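Local coordinates for protein bifunctional autolysin (Staphylococcus aureus subsp. aureus Mu50, PDB 6FXO) that probably cleaves cell-wall peptidoglycan, its glucosaminidase part belonging to glycoside hydrolase family 73 and hydrolysing glycan strands, at residues M49-L54 with T194-R199. Residues are numbered along the deposited sequence; the frame is centred on the assembly and turned at random.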
loop_
_atom_site.group_PDB
_atom_site.type_symbol
_atom_site.label_atom_id
_atom_site.label_comp_id
_atom_site.label_asym_id
_atom_site.label_seq_id
_atom_site.Cartn_x
_atom_site.Cartn_y
_atom_site.Cartn_z
ATOM N N MET A 49 -6.648 12.098 -11.503
ATOM C CA MET A 49 -5.221 12.098 -11.895
ATOM C C MET A 49 -4.461 13.411 -11.682
ATOM O O MET A 49 -3.220 13.461 -11.620
ATOM C CB MET A 49 -5.145 11.801 -13.401
ATOM C CG MET A 49 -5.141 10.366 -13.747
ATOM S SD MET A 49 -5.161 10.199 -15.557
ATOM C CE MET A 49 -3.834 11.165 -15.991
ATOM N N ASP A 50 -5.210 14.457 -11.571
ATOM C CA ASP A 50 -4.680 15.787 -11.389
ATOM C C ASP A 50 -3.895 15.915 -10.152
ATOM O O ASP A 50 -4.396 16.363 -9.151
ATOM C CB ASP A 50 -5.836 16.801 -11.484
ATOM C CG ASP A 50 -5.408 18.246 -11.375
ATOM O OD1 ASP A 50 -4.662 18.711 -12.257
ATOM O OD2 ASP A 50 -5.873 18.929 -10.445
ATOM N N THR A 51 -2.625 15.572 -10.229
ATOM C CA THR A 51 -1.808 15.675 -9.010
ATOM C C THR A 51 -1.814 17.067 -8.415
ATOM O O THR A 51 -1.540 17.205 -7.228
ATOM C CB THR A 51 -0.341 15.395 -9.251
ATOM O OG1 THR A 51 0.185 16.492 -9.979
ATOM C CG2 THR A 51 -0.091 14.117 -9.980
ATOM N N LYS A 52 -2.055 18.105 -9.206
ATOM C CA LYS A 52 -2.055 19.394 -8.586
ATOM C C LYS A 52 -3.147 19.462 -7.547
ATOM O O LYS A 52 -2.996 20.129 -6.531
ATOM C CB LYS A 52 -2.181 20.570 -9.577
ATOM C CG LYS A 52 -1.523 21.938 -9.170
ATOM C CD LYS A 52 -0.938 22.172 -7.708
ATOM C CE LYS A 52 -0.291 23.565 -7.524
ATOM N NZ LYS A 52 0.412 23.813 -6.191
ATOM N N ARG A 53 -4.250 18.758 -7.797
ATOM C CA ARG A 53 -5.312 18.793 -6.819
ATOM C C ARG A 53 -4.994 17.839 -5.669
ATOM O O ARG A 53 -5.178 18.225 -4.520
ATOM C CB ARG A 53 -6.666 18.416 -7.443
ATOM C CG ARG A 53 -7.674 17.953 -6.403
ATOM C CD ARG A 53 -8.790 17.123 -6.995
ATOM N NE ARG A 53 -9.462 16.339 -5.957
ATOM C CZ ARG A 53 -9.765 15.050 -6.099
ATOM N NH1 ARG A 53 -9.475 14.412 -7.238
ATOM N NH2 ARG A 53 -10.370 14.399 -5.115
ATOM N N LEU A 54 -4.505 16.596 -5.970
ATOM C CA LEU A 54 -4.201 15.691 -4.919
ATOM C C LEU A 54 -3.092 16.210 -3.999
ATOM O O LEU A 54 -3.200 15.958 -2.812
ATOM C CB LEU A 54 -3.860 14.333 -5.547
ATOM C CG LEU A 54 -4.777 13.930 -6.707
ATOM C CD1 LEU A 54 -4.190 12.754 -7.463
ATOM C CD2 LEU A 54 -6.184 13.617 -6.185
ATOM N N THR A 194 4.737 4.694 -5.257
ATOM C CA THR A 194 3.795 5.552 -4.565
ATOM C C THR A 194 2.499 5.064 -5.071
ATOM O O THR A 194 2.465 4.553 -6.191
ATOM C CB THR A 194 3.894 6.999 -4.996
ATOM O OG1 THR A 194 3.881 7.017 -6.432
ATOM C CG2 THR A 194 5.081 7.686 -4.429
ATOM N N LEU A 195 1.440 5.261 -4.313
ATOM C CA LEU A 195 0.149 4.777 -4.819
ATOM C C LEU A 195 -0.250 5.422 -6.216
ATOM O O LEU A 195 -0.999 4.838 -6.927
ATOM C CB LEU A 195 -1.029 4.971 -3.806
ATOM C CG LEU A 195 -0.791 4.542 -2.312
ATOM C CD1 LEU A 195 -1.711 5.220 -1.393
ATOM C CD2 LEU A 195 -0.845 3.042 -2.123
ATOM N N TYR A 196 0.254 6.580 -6.548
ATOM C CA TYR A 196 -0.095 7.174 -7.779
ATOM C C TYR A 196 0.627 6.382 -8.934
ATOM O O TYR A 196 -0.001 6.062 -9.936
ATOM C CB TYR A 196 0.356 8.639 -7.806
ATOM C CG TYR A 196 -0.184 9.449 -8.958
ATOM C CD1 TYR A 196 0.465 9.472 -10.197
ATOM C CD2 TYR A 196 -1.341 10.201 -8.820
ATOM C CE1 TYR A 196 -0.040 10.223 -11.268
ATOM C CE2 TYR A 196 -1.847 10.950 -9.871
ATOM C CZ TYR A 196 -1.193 10.959 -11.089
ATOM O OH TYR A 196 -1.706 11.714 -12.096
ATOM N N LYS A 197 1.922 6.060 -8.770
ATOM C CA LYS A 197 2.635 5.339 -9.785
ATOM C C LYS A 197 1.989 3.971 -9.938
ATOM O O LYS A 197 1.941 3.449 -11.064
ATOM C CB LYS A 197 4.135 5.216 -9.459
ATOM C CG LYS A 197 4.953 6.543 -9.635
ATOM C CD LYS A 197 6.320 6.434 -8.876
ATOM C CE LYS A 197 7.433 7.476 -9.128
ATOM N NZ LYS A 197 8.622 7.387 -8.166
ATOM N N MET A 198 1.470 3.408 -8.826
ATOM C CA MET A 198 0.840 2.080 -8.956
ATOM C C MET A 198 -0.447 2.102 -9.762
ATOM O O MET A 198 -0.759 1.099 -10.393
ATOM C CB MET A 198 0.594 1.364 -7.618
ATOM C CG MET A 198 1.771 1.318 -6.739
ATOM S SD MET A 198 1.353 0.620 -5.145
ATOM C CE MET A 198 2.924 0.596 -4.391
ATOM N N ARG A 199 -1.139 3.237 -9.738
ATOM C CA ARG A 199 -2.370 3.403 -10.449
ATOM C C ARG A 199 -2.244 3.870 -11.884
ATOM O O ARG A 199 -2.800 3.203 -12.754
ATOM C CB ARG A 199 -3.364 4.362 -9.719
ATOM C CG ARG A 199 -4.744 4.593 -10.478
ATOM C CD ARG A 199 -5.535 3.253 -10.711
ATOM N NE ARG A 199 -6.741 3.442 -11.499
ATOM C CZ ARG A 199 -6.787 3.756 -12.780
ATOM N NH1 ARG A 199 -5.650 3.915 -13.471
ATOM N NH2 ARG A 199 -7.954 3.933 -13.376
#
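M49 and Y196 are where the two backbones come nearest, with their CA atoms 8.2 Å apart, and across this gap Y196 is the residue of 194-199 that touches 49-54. Each helix start has its own N-cap. T194 OG1 accepts from K197 N at 3.2 Å, nearly straight at 165°, whereas the carboxylate of D50 takes R53 N only weakly. D50 also centres an inverse gamma turn just before helix 51-56. Y196 suits the gap because its flat, largely apolar ring carries a hydroxyl at the far end. With CG anti to the backbone N (chi1 -169°), the ring extends across to the other segment, where Y196 OH donates a hydrogen bond to M49 O, though the modelled 2.4 Å between these two oxygens is very short and its exact length doubtful; M49 O lies near the ring plane. Helix 195-200 belongs to the family 73 glucosaminidase region, of the lysozyme clan, and this tyrosine packs it against the start of helix 51-56. Two methyls from 49-54 also pack against the ring: L54 CD1 sits at its edge, 3.8 Å from Y196 CE2, and T51 CG2 approaches obliquely, 3.5 Å from Y196 CZ. T51 suits a buried site between a carbonyl and a ring: OG1 is hydrogen-bonded to P241 O of strand 237-242, while CG2 meets the ring. F64 and W200 also meet the Y196 ring, and Y243 shares a hydrogen bond with its hydroxyl.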